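Local coordinates for protein restriction endonuclease (Mycobacterium sp., PDB 4F0Q) that cleaves DNA containing methylated cytosine, acting as a tetrameric modification-dependent restriction endonuclease, at residues G55-P60 / W223-R228; K130-L135 / P202-D207; V162-H165 / A170-K173; E310-R313 / R318-E321. All coordinates share one frame; numbering follows the deposited sequence.

From the N terminus, the chain first enters contact 1, where loop 55-60 meets helix 222-227, closing a loop of some 160 residues within the N-terminal family region. Contacts 2 and 3 lie inside that loop: helix 130-142 meets strand 200-210 in contact 2, and within the stretch between these two the short hairpin of contact 3 closes on itself. None of the contacts cross along the chain. Contacts 2 and 3 reach the same large mixed sheet, with centres 28 Å apart. Contact 4 follows in series, in the endonuclease region, and joins helix 297-314 to the strand after it. Contacts 2 and 4 both touch the second subunit.

Contact 1. Residues G55-P60 / W223-R228; sequences GGLGLP and WIDDRR
Loop 55-60 passes beside helix 222-227 without backbone pairing, the CA of L57 lying 8.3 Å from the CA of D225 and the CA of L59 8.7 Å from the CA of R228, so side chains must bridge the gap. R228 has the length to do it. Its chain bends at chi3 (69°) and sends NH2 to the carbonyl oxygen of P60, 2.7 Å from NH2 to O, in a bond of 159° that lies in the guanidinium plane. The same oxygen also accepts from S53. L59 comes from the opposite direction and sets CD1 over the centre of one guanidinium face, 3.8 Å above its plane; a branched aliphatic chain suits this flat, weakly hydrated surface. Both segments belong to the AspBHI-type N-terminal family of the PUA clan, probably the module that reads the modified base, and the contact ties a loop to a helix more than 160 residues later in sequence. G58, with positive phi, turns the loop between two leucines that both point at the helix. L57 lays CD2 against the carboxylate of D225, 3.5 Å from OD1, while R21 forms a salt bridge with that oxygen. V16 of helix 6-17 touches both L57 and D225.

Contact 2. Residues K130-L135 / P202-D207; sequences KGNRLL and PNLSLD
The amides of N132 and N203 lie nearly in one plane, 18° apart, with ND2 of the first directed at OD1 of the second, although the two side chains cross at about a right angle. L204 lies over one face of the N132 amide: its CG sits 3.5 Å from ND2 and its CD1 3.7 Å from CG of N132. Beyond this cover, ND2 of N132 reaches OD1 of N203 in a straight (179°) but long and weak hydrogen bond of 3.5 Å. That oxygen is shared, for it also takes a weak bond of 2.9 Å from the backbone N of L204. The firmer tie of N203 is through ND2 to Q192, which probably sets which way round its amide lies. With CG of N203 anti to the backbone N and beside the carbonyl carbon (chi1 -163°), OD1 comes within reach of the backbone N of L204 as well as ND2 of N132. An asparagine suits such a place because one small group donates and accepts at once.

One helical turn on, L135 points at the strand and its CD1 meets CD2 of L206 at 4.0 Å. L204 and L206, two residues apart on the strand, share the face turned to the helix, and L206 also packs on I184 and L187 of strand 175-193. The backbone N atoms of G131 and N132, at the start of the helix, are held by D117. Axes 9.8 Å apart are the usual spacing for a helix laid on a sheet, here the large mixed sheet of the N-terminal region, consistent with its PUA-clan family.

Contact 3. Residues V162-H165 / A170-K173; sequences VTVH and AVVK
V164 and V171 form an antiparallel hydrogen-bonded pair. The N of V171 gives to the O of V164 at 2.9 Å and 166°, and the N of V164 to the O of V171, also at 2.9 Å but more bent, 141°. Next to this pair a water lies 2.7 Å from the O of V162 and 2.8 Å from the O of V171, apparently donating to both, although it has more acceptors in reach than protons to give. The V171 oxygen is thus approached three ways, since CA of T163 also lies 3.3 Å from it in a C-H...O contact.

Packing follows the strand faces. On one, CG2 of V164 presses on CB of V171 at 3.7 Å, in the crowded position between its own backbone N and carbonyl carbon; beta-branched valines favour such extended chains. H175 of strand 175-193 lies beside V164. On the other face the non-hydrogen-bonded pair H165 and A170 brings CE1 of the imidazole 3.6 Å from the alanine CB, and a methyl is small enough for the ring to lean across. ND1 of H165 is hydrogen-bonded to the backbone O of R169, which helps set the ring's rotation. T163 sets OG1 near CG2 of V172.

In the hairpin of strands 156-166 and 169-171, two main-chain bonds therefore give a register that does not depend on side-chain identity, a water bridges the V162 and V171 carbonyls, and the surface side chains add modest contact.

Contact 4. Residues E310-R313 / R318-E321; sequences EVFR and RYKE
Two different first torsions bring the rings of F312 and Y319 into near-parallel planes slid past one another. CG of F312 stands opposite its carbonyl carbon (chi1 -79°), sending the ring off the helix toward the strand, while CG of Y319 is turned away from its backbone N (chi1 -169°) and comes out to meet it. The planes end only 7° apart, yet the slide is so large, with centroids 5.4 Å apart, that the rings barely overlap. The touching ring atoms are CD2 of F312 and CE2 of Y319, 3.6 Å apart, in an oblique approach, and CB of F312 lies 3.8 Å from CD2 of Y319. Aromatic residues suit this place because flat rings can slide over one another in a buried layer. No hydrogen bond joins the two segments.

On the helix itself, R313 turns back to E310. Its NE gives a hydrogen bond of 3.1 Å to OE1, meeting that oxygen from above the carboxylate plane, and its NH2 lies 3.0 Å from OE2, so a hydrogen bond and a salt-bridge contact hold both oxygens. T417, R420 and M421 of helix 411-425 pack on E310, and the ion pair probably offsets the cost of burying its charge.

Helix 297-314 and strand 319-324 are the first two elements of the alpha-beta-beta-beta-alpha-beta core expected of the PDDEXK clan, whose magnesium site here includes D334 and Q355. I339 of strand 335-342 and V352 of strand 347-357 pack against both rings, V407 of strand 406-409 adds to F312, and E321 makes a salt bridge to R247 of the second subunit.

Contact 1. Residues G55-P60 / W223-R228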
loop_
_atom_site.group_PDB
_atom_site.type_symbol
_atom_site.label_atom_id
_atom_site.label_comp_id
_atom_site.label_asym_id
_atom_site.label_seq_id
_atom_site.Cartn_x
_atom_site.Cartn_y
_atom_site.Cartn_z
ATOM N N GLY A 55 25.772 -45.670 -5.945
ATOM C CA GLY A 55 26.046 -46.913 -6.643
ATOM C C GLY A 55 25.323 -48.119 -6.077
ATOM O O GLY A 55 25.031 -49.072 -6.800
ATOM N N GLY A 56 25.027 -48.079 -4.781
ATOM C CA GLY A 56 24.349 -49.179 -4.121
ATOM C C GLY A 56 22.874 -49.260 -4.469
ATOM O O GLY A 56 22.186 -50.200 -4.070
ATOM N N LEU A 57 22.389 -48.275 -5.218
ATOM C CA LEU A 57 20.987 -48.226 -5.605
ATOM C C LEU A 57 20.759 -48.931 -6.940
ATOM O O LEU A 57 19.639 -49.328 -7.261
ATOM C CB LEU A 57 20.509 -46.773 -5.677
ATOM C CG LEU A 57 19.094 -46.492 -5.160
ATOM C CD1 LEU A 57 18.947 -46.959 -3.721
ATOM C CD2 LEU A 57 18.765 -45.013 -5.278
ATOM N N GLY A 58 21.830 -49.084 -7.713
ATOM C CA GLY A 58 21.762 -49.775 -8.988
ATOM C C GLY A 58 20.947 -49.031 -10.027
ATOM O O GLY A 58 20.316 -49.641 -10.889
ATOM N N LEU A 59 20.961 -47.705 -9.945
ATOM C CA LEU A 59 20.199 -46.872 -10.866
ATOM C C LEU A 59 21.125 -46.041 -11.748
ATOM O O LEU A 59 22.267 -45.778 -11.375
ATOM C CB LEU A 59 19.247 -45.956 -10.091
ATOM C CG LEU A 59 18.081 -46.637 -9.370
ATOM C CD1 LEU A 59 17.217 -45.609 -8.656
ATOM C CD2 LEU A 59 17.250 -47.451 -10.349
ATOM N N PRO A 60 20.637 -45.637 -12.931
ATOM C CA PRO A 60 21.409 -44.751 -13.810
ATOM C C PRO A 60 21.646 -43.388 -13.167
ATOM O O PRO A 60 20.992 -43.047 -12.182
ATOM C CB PRO A 60 20.503 -44.600 -15.036
ATOM C CG PRO A 60 19.645 -45.816 -15.026
ATOM C CD PRO A 60 19.402 -46.111 -13.579
ATOM N N TRP A 223 14.171 -39.054 -0.683
ATOM C CA TRP A 223 12.925 -38.607 -1.292
ATOM C C TRP A 223 12.945 -38.954 -2.777
ATOM O O TRP A 223 12.002 -39.547 -3.311
ATOM C CB TRP A 223 12.791 -37.093 -1.108
ATOM C CG TRP A 223 11.534 -36.486 -1.661
ATOM C CD1 TRP A 223 10.375 -37.134 -1.980
ATOM C CD2 TRP A 223 11.315 -35.101 -1.960
ATOM N NE1 TRP A 223 9.449 -36.237 -2.458
ATOM C CE2 TRP A 223 10.002 -34.983 -2.456
ATOM C CE3 TRP A 223 12.102 -33.951 -1.855
ATOM C CZ2 TRP A 223 9.459 -33.762 -2.844
ATOM C CZ3 TRP A 223 11.562 -32.739 -2.243
ATOM C CH2 TRP A 223 10.253 -32.654 -2.731
ATOM N N ILE A 224 14.040 -38.584 -3.433
ATOM C CA ILE A 224 14.225 -38.863 -4.851
ATOM C C ILE A 224 14.373 -40.361 -5.095
ATOM O O ILE A 224 13.869 -40.884 -6.089
ATOM C CB ILE A 224 15.442 -38.102 -5.417
ATOM C CG1 ILE A 224 15.254 -36.598 -5.220
ATOM C CG2 ILE A 224 15.638 -38.412 -6.890
ATOM C CD1 ILE A 224 13.962 -36.073 -5.812
ATOM N N ASP A 225 15.055 -41.046 -4.180
ATOM C CA ASP A 225 15.195 -42.497 -4.252
ATOM C C ASP A 225 13.824 -43.154 -4.299
ATOM O O ASP A 225 13.583 -44.053 -5.103
ATOM C CB ASP A 225 15.973 -43.032 -3.049
ATOM C CG ASP A 225 17.402 -42.533 -3.004
ATOM O OD1 ASP A 225 17.853 -41.916 -3.992
ATOM O OD2 ASP A 225 18.080 -42.769 -1.981
ATOM N N ASP A 226 12.928 -42.693 -3.433
ATOM C CA ASP A 226 11.565 -43.206 -3.394
ATOM C C ASP A 226 10.802 -42.837 -4.660
ATOM O O ASP A 226 10.089 -43.668 -5.221
ATOM C CB ASP A 226 10.824 -42.683 -2.162
ATOM C CG ASP A 226 11.451 -43.152 -0.866
ATOM O OD1 ASP A 226 12.152 -44.184 -0.886
ATOM O OD2 ASP A 226 11.241 -42.489 0.171
ATOM N N ARG A 227 10.951 -41.593 -5.110
ATOM C CA ARG A 227 10.298 -41.164 -6.345
ATOM C C ARG A 227 10.837 -41.902 -7.573
ATOM O O ARG A 227 10.112 -42.115 -8.545
ATOM C CB ARG A 227 10.406 -39.649 -6.532
ATOM C CG ARG A 227 9.499 -38.849 -5.610
ATOM C CD ARG A 227 9.340 -37.413 -6.093
ATOM N NE ARG A 227 8.804 -37.348 -7.450
ATOM C CZ ARG A 227 7.507 -37.358 -7.744
ATOM N NH1 ARG A 227 6.605 -37.429 -6.776
ATOM N NH2 ARG A 227 7.111 -37.297 -9.008
ATOM N N ARG A 228 12.109 -42.290 -7.525
ATOM C CA ARG A 228 12.714 -43.057 -8.609
ATOM C C ARG A 228 12.463 -44.551 -8.429
ATOM O O ARG A 228 12.770 -45.351 -9.312
ATOM C CB ARG A 228 14.221 -42.796 -8.690
ATOM C CG ARG A 228 14.602 -41.389 -9.117
ATOM C CD ARG A 228 16.111 -41.241 -9.204
ATOM N NE ARG A 228 16.673 -42.004 -10.314
ATOM C CZ ARG A 228 17.967 -42.273 -10.458
ATOM N NH1 ARG A 228 18.836 -41.846 -9.553
ATOM N NH2 ARG A 228 18.391 -42.972 -11.501
#

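Contact 2. Residues K130-L135 / P202-D207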
loop_
_atom_site.group_PDB
_atom_site.type_symbol
_atom_site.label_atom_id
_atom_site.label_comp_id
_atom_site.label_asym_id
_atom_site.label_seq_id
_atom_site.Cartn_x
_atom_site.Cartn_y
_atom_site.Cartn_z
ATOM N N LYS A 130 12.970 -29.448 -25.865
ATOM C CA LYS A 130 12.858 -30.483 -24.839
ATOM C C LYS A 130 12.571 -29.893 -23.461
ATOM O O LYS A 130 11.603 -30.276 -22.793
ATOM C CB LYS A 130 14.148 -31.305 -24.771
ATOM C CG LYS A 130 14.617 -31.865 -26.103
ATOM C CD LYS A 130 15.949 -32.587 -25.948
ATOM C CE LYS A 130 16.445 -33.133 -27.278
ATOM N NZ LYS A 130 17.734 -33.868 -27.131
ATOM N N GLY A 131 13.426 -28.962 -23.049
ATOM C CA GLY A 131 13.338 -28.347 -21.739
ATOM C C GLY A 131 11.992 -27.717 -21.448
ATOM O O GLY A 131 11.393 -27.986 -20.409
ATOM N N ASN A 132 11.516 -26.882 -22.366
ATOM C CA ASN A 132 10.219 -26.227 -22.210
ATOM C C ASN A 132 9.058 -27.215 -22.192
ATOM O O ASN A 132 8.048 -26.981 -21.528
ATOM C CB ASN A 132 10.007 -25.178 -23.302
ATOM C CG ASN A 132 10.792 -23.911 -23.047
ATOM O OD1 ASN A 132 11.642 -23.868 -22.163
ATOM N ND2 ASN A 132 10.510 -22.870 -23.823
ATOM N N ARG A 133 9.206 -28.315 -22.922
ATOM C CA ARG A 133 8.200 -29.368 -22.918
ATOM C C ARG A 133 8.150 -30.033 -21.546
ATOM O O ARG A 133 7.070 -30.311 -21.019
ATOM C CB ARG A 133 8.484 -30.402 -24.010
ATOM C CG ARG A 133 7.486 -31.550 -24.046
ATOM C CD ARG A 133 7.694 -32.453 -25.254
ATOM N NE ARG A 133 7.268 -31.824 -26.502
ATOM C CZ ARG A 133 8.094 -31.281 -27.390
ATOM N NH1 ARG A 133 9.403 -31.288 -27.173
ATOM N NH2 ARG A 133 7.613 -30.735 -28.498
ATOM N N LEU A 134 9.323 -30.277 -20.968
ATOM C CA LEU A 134 9.401 -30.828 -19.618
ATOM C C LEU A 134 8.809 -29.864 -18.593
ATOM O O LEU A 134 8.124 -30.279 -17.656
ATOM C CB LEU A 134 10.850 -31.156 -19.251
ATOM C CG LEU A 134 11.527 -32.285 -20.030
ATOM C CD1 LEU A 134 12.989 -32.404 -19.631
ATOM C CD2 LEU A 134 10.801 -33.602 -19.807
ATOM N N LEU A 135 9.073 -28.574 -18.782
ATOM C CA LEU A 135 8.576 -27.545 -17.874
ATOM C C LEU A 135 7.060 -27.393 -17.949
ATOM O O LEU A 135 6.413 -27.118 -16.943
ATOM C CB LEU A 135 9.257 -26.202 -18.148
ATOM C CG LEU A 135 10.753 -26.104 -17.841
ATOM C CD1 LEU A 135 11.245 -24.678 -18.042
ATOM C CD2 LEU A 135 11.051 -26.585 -16.430
ATOM N N PRO A 202 10.312 -16.058 -28.829
ATOM C CA PRO A 202 9.442 -16.385 -27.695
ATOM C C PRO A 202 10.145 -17.320 -26.721
ATOM O O PRO A 202 11.135 -17.951 -27.088
ATOM C CB PRO A 202 8.265 -17.106 -28.357
ATOM C CG PRO A 202 8.836 -17.683 -29.602
ATOM C CD PRO A 202 9.836 -16.673 -30.081
ATOM N N ASN A 203 9.632 -17.404 -25.499
ATOM C CA ASN A 203 10.226 -18.229 -24.457
ATOM C C ASN A 203 9.285 -18.321 -23.261
ATOM O O ASN A 203 8.287 -17.599 -23.186
ATOM C CB ASN A 203 11.579 -17.656 -24.022
ATOM C CG ASN A 203 12.428 -18.663 -23.267
ATOM O OD1 ASN A 203 12.246 -19.874 -23.401
ATOM N ND2 ASN A 203 13.361 -18.166 -22.466
ATOM N N LEU A 204 9.605 -19.211 -22.328
ATOM C CA LEU A 204 8.804 -19.378 -21.125
ATOM C C LEU A 204 9.524 -18.807 -19.909
ATOM O O LEU A 204 10.681 -19.135 -19.650
ATOM C CB LEU A 204 8.479 -20.854 -20.900
ATOM C CG LEU A 204 7.771 -21.576 -22.049
ATOM C CD1 LEU A 204 7.468 -23.015 -21.666
ATOM C CD2 LEU A 204 6.499 -20.846 -22.447
ATOM N N SER A 205 8.832 -17.943 -19.174
ATOM C CA SER A 205 9.362 -17.370 -17.945
ATOM C C SER A 205 8.621 -17.958 -16.750
ATOM O O SER A 205 7.391 -17.947 -16.707
ATOM C CB SER A 205 9.225 -15.847 -17.960
ATOM O OG SER A 205 9.786 -15.271 -16.794
ATOM N N LEU A 206 9.372 -18.471 -15.783
ATOM C CA LEU A 206 8.781 -19.195 -14.664
ATOM C C LEU A 206 9.101 -18.581 -13.303
ATOM O O LEU A 206 10.262 -18.319 -12.980
ATOM C CB LEU A 206 9.219 -20.667 -14.680
ATOM C CG LEU A 206 8.590 -21.628 -15.696
ATOM C CD1 LEU A 206 9.106 -21.391 -17.108
ATOM C CD2 LEU A 206 8.827 -23.072 -15.277
ATOM N N ASP A 207 8.053 -18.350 -12.518
ATOM C CA ASP A 207 8.191 -17.998 -11.113
ATOM C C ASP A 207 8.213 -19.275 -10.289
ATOM O O ASP A 207 7.210 -19.996 -10.216
ATOM C CB ASP A 207 7.032 -17.114 -10.653
ATOM C CG ASP A 207 7.124 -15.702 -11.190
ATOM O OD1 ASP A 207 8.255 -15.200 -11.357
ATOM O OD2 ASP A 207 6.063 -15.093 -11.438
#

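Contact 3. Residues V162-H165 / A170-K173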
loop_
_atom_site.group_PDB
_atom_site.type_symbol
_atom_site.label_atom_id
_atom_site.label_comp_id
_atom_site.label_asym_id
_atom_site.label_seq_id
_atom_site.Cartn_x
_atom_site.Cartn_y
_atom_site.Cartn_z
ATOM N N VAL A 162 28.770 -22.533 -9.627
ATOM C CA VAL A 162 29.419 -21.497 -8.832
ATOM C C VAL A 162 30.916 -21.745 -8.686
ATOM O O VAL A 162 31.407 -22.839 -8.966
ATOM C CB VAL A 162 28.798 -21.390 -7.428
ATOM C CG1 VAL A 162 27.319 -21.048 -7.525
ATOM C CG2 VAL A 162 29.005 -22.685 -6.656
ATOM N N THR A 163 31.634 -20.718 -8.243
ATOM C CA THR A 163 33.067 -20.821 -8.010
ATOM C C THR A 163 33.347 -21.169 -6.554
ATOM O O THR A 163 32.939 -20.446 -5.644
ATOM C CB THR A 163 33.793 -19.509 -8.364
ATOM O OG1 THR A 163 33.669 -19.256 -9.769
ATOM C CG2 THR A 163 35.268 -19.600 -8.002
ATOM N N VAL A 164 34.041 -22.281 -6.336
ATOM C CA VAL A 164 34.365 -22.722 -4.986
ATOM C C VAL A 164 35.792 -22.340 -4.614
ATOM O O VAL A 164 36.484 -21.671 -5.381
ATOM C CB VAL A 164 34.192 -24.245 -4.829
ATOM C CG1 VAL A 164 32.748 -24.645 -5.085
ATOM C CG2 VAL A 164 35.132 -24.985 -5.766
ATOM N N HIS A 165 36.225 -22.763 -3.432
ATOM C CA HIS A 165 37.585 -22.500 -2.982
ATOM C C HIS A 165 38.225 -23.745 -2.375
ATOM O O HIS A 165 37.643 -24.395 -1.507
ATOM C CB HIS A 165 37.615 -21.342 -1.982
ATOM C CG HIS A 165 37.294 -20.011 -2.590
ATOM N ND1 HIS A 165 38.237 -19.245 -3.243
ATOM C CD2 HIS A 165 36.139 -19.308 -2.643
ATOM C CE1 HIS A 165 37.674 -18.130 -3.673
ATOM N NE2 HIS A 165 36.401 -18.143 -3.322
ATOM N N ALA A 170 40.912 -20.218 -5.934
ATOM C CA ALA A 170 39.558 -20.181 -6.471
ATOM C C ALA A 170 39.393 -21.154 -7.636
ATOM O O ALA A 170 40.160 -21.126 -8.598
ATOM C CB ALA A 170 39.196 -18.770 -6.902
ATOM N N VAL A 171 38.386 -22.018 -7.536
ATOM C CA VAL A 171 38.086 -22.978 -8.591
ATOM C C VAL A 171 36.763 -22.618 -9.262
ATOM O O VAL A 171 35.691 -22.790 -8.681
ATOM C CB VAL A 171 38.013 -24.412 -8.039
ATOM C CG1 VAL A 171 37.766 -25.401 -9.167
ATOM C CG2 VAL A 171 39.292 -24.756 -7.291
ATOM N N VAL A 172 36.852 -22.122 -10.493
ATOM C CA VAL A 172 35.696 -21.570 -11.195
ATOM C C VAL A 172 34.793 -22.632 -11.827
ATOM O O VAL A 172 33.567 -22.518 -11.786
ATOM C CB VAL A 172 36.136 -20.526 -12.257
ATOM C CG1 VAL A 172 37.220 -21.098 -13.161
ATOM C CG2 VAL A 172 34.944 -20.033 -13.068
ATOM N N LYS A 173 35.393 -23.672 -12.395
ATOM C CA LYS A 173 34.625 -24.704 -13.083
ATOM C C LYS A 173 34.623 -26.036 -12.339
ATOM O O LYS A 173 35.544 -26.339 -11.582
ATOM C CB LYS A 173 35.154 -24.908 -14.505
ATOM C CG LYS A 173 35.035 -23.684 -15.398
ATOM C CD LYS A 173 35.532 -23.983 -16.803
ATOM C CE LYS A 173 35.358 -22.782 -17.719
ATOM N NZ LYS A 173 35.801 -23.076 -19.110
HETATM O O HOH W 1 33.522 -24.358 -9.654
#

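Contact 4. Residues E310-R313 / R318-E321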
loop_
_atom_site.group_PDB
_atom_site.type_symbol
_atom_site.label_atom_id
_atom_site.label_comp_id
_atom_site.label_asym_id
_atom_site.label_seq_id
_atom_site.Cartn_x
_atom_site.Cartn_y
_atom_site.Cartn_z
ATOM N N GLU A 310 7.756 -0.152 -14.766
ATOM C CA GLU A 310 8.296 -1.454 -15.149
ATOM C C GLU A 310 8.610 -2.326 -13.931
ATOM O O GLU A 310 8.262 -3.510 -13.891
ATOM C CB GLU A 310 9.548 -1.281 -16.015
ATOM C CG GLU A 310 10.164 -2.587 -16.489
ATOM C CD GLU A 310 9.277 -3.340 -17.465
ATOM O OE1 GLU A 310 8.454 -2.692 -18.148
ATOM O OE2 GLU A 310 9.401 -4.581 -17.547
ATOM N N VAL A 311 9.269 -1.728 -12.944
ATOM C CA VAL A 311 9.634 -2.423 -11.714
ATOM C C VAL A 311 8.394 -2.933 -10.990
ATOM O O VAL A 311 8.374 -4.058 -10.493
ATOM C CB VAL A 311 10.454 -1.510 -10.774
ATOM C CG1 VAL A 311 10.584 -2.127 -9.393
ATOM C CG2 VAL A 311 11.829 -1.237 -11.364
ATOM N N PHE A 312 7.355 -2.106 -10.945
ATOM C CA PHE A 312 6.102 -2.519 -10.325
ATOM C C PHE A 312 5.393 -3.627 -11.099
ATOM O O PHE A 312 4.897 -4.577 -10.496
ATOM C CB PHE A 312 5.170 -1.326 -10.102
ATOM C CG PHE A 312 5.530 -0.496 -8.903
ATOM C CD1 PHE A 312 5.487 -1.043 -7.629
ATOM C CD2 PHE A 312 5.904 0.830 -9.045
ATOM C CE1 PHE A 312 5.815 -0.285 -6.521
ATOM C CE2 PHE A 312 6.233 1.594 -7.942
ATOM C CZ PHE A 312 6.189 1.035 -6.678
ATOM N N ARG A 313 5.353 -3.518 -12.423
ATOM C CA ARG A 313 4.712 -4.557 -13.223
ATOM C C ARG A 313 5.483 -5.869 -13.172
ATOM O O ARG A 313 4.927 -6.936 -13.420
ATOM C CB ARG A 313 4.533 -4.114 -14.677
ATOM C CG ARG A 313 5.621 -4.570 -15.640
ATOM C CD ARG A 313 5.121 -4.590 -17.059
ATOM N NE ARG A 313 6.201 -4.766 -18.028
ATOM C CZ ARG A 313 6.580 -5.933 -18.539
ATOM N NH1 ARG A 313 5.979 -7.048 -18.160
ATOM N NH2 ARG A 313 7.562 -5.985 -19.431
ATOM N N ARG A 318 -0.363 -4.332 -10.923
ATOM C CA ARG A 318 -0.977 -3.606 -12.029
ATOM C C ARG A 318 -0.837 -2.100 -11.854
ATOM O O ARG A 318 -1.599 -1.474 -11.126
ATOM C CB ARG A 318 -2.441 -4.016 -12.206
ATOM C CG ARG A 318 -2.611 -5.506 -12.486
ATOM C CD ARG A 318 -4.027 -5.847 -12.919
ATOM N NE ARG A 318 -4.522 -4.956 -13.965
ATOM C CZ ARG A 318 -4.324 -5.133 -15.268
ATOM N NH1 ARG A 318 -3.628 -6.177 -15.702
ATOM N NH2 ARG A 318 -4.821 -4.259 -16.134
ATOM N N TYR A 319 0.149 -1.532 -12.536
ATOM C CA TYR A 319 0.480 -0.126 -12.383
ATOM C C TYR A 319 -0.230 0.724 -13.434
ATOM O O TYR A 319 -0.351 0.327 -14.594
ATOM C CB TYR A 319 1.997 0.051 -12.473
ATOM C CG TYR A 319 2.504 1.417 -12.073
ATOM C CD1 TYR A 319 2.621 2.436 -13.009
ATOM C CD2 TYR A 319 2.887 1.681 -10.765
ATOM C CE1 TYR A 319 3.092 3.681 -12.653
ATOM C CE2 TYR A 319 3.359 2.924 -10.398
ATOM C CZ TYR A 319 3.460 3.920 -11.345
ATOM O OH TYR A 319 3.933 5.160 -10.983
ATOM N N LYS A 320 -0.705 1.893 -13.018
ATOM C CA LYS A 320 -1.344 2.826 -13.936
ATOM C C LYS A 320 -0.523 4.105 -14.049
ATOM O O LYS A 320 -0.194 4.734 -13.044
ATOM C CB LYS A 320 -2.770 3.148 -13.481
ATOM C CG LYS A 320 -3.666 1.925 -13.336
ATOM C CD LYS A 320 -3.761 1.149 -14.641
ATOM C CE LYS A 320 -4.540 -0.146 -14.450
ATOM N NZ LYS A 320 -5.931 0.117 -13.964
ATOM N N GLU A 321 -0.191 4.477 -15.281
ATOM C CA GLU A 321 0.608 5.667 -15.546
ATOM C C GLU A 321 -0.152 6.943 -15.194
ATOM O O GLU A 321 -1.258 7.173 -15.682
ATOM C CB GLU A 321 1.042 5.698 -17.013
ATOM C CG GLU A 321 1.681 7.003 -17.453
ATOM C CD GLU A 321 2.084 6.989 -18.915
ATOM O OE1 GLU A 321 2.105 8.071 -19.538
ATOM O OE2 GLU A 321 2.386 5.897 -19.439
#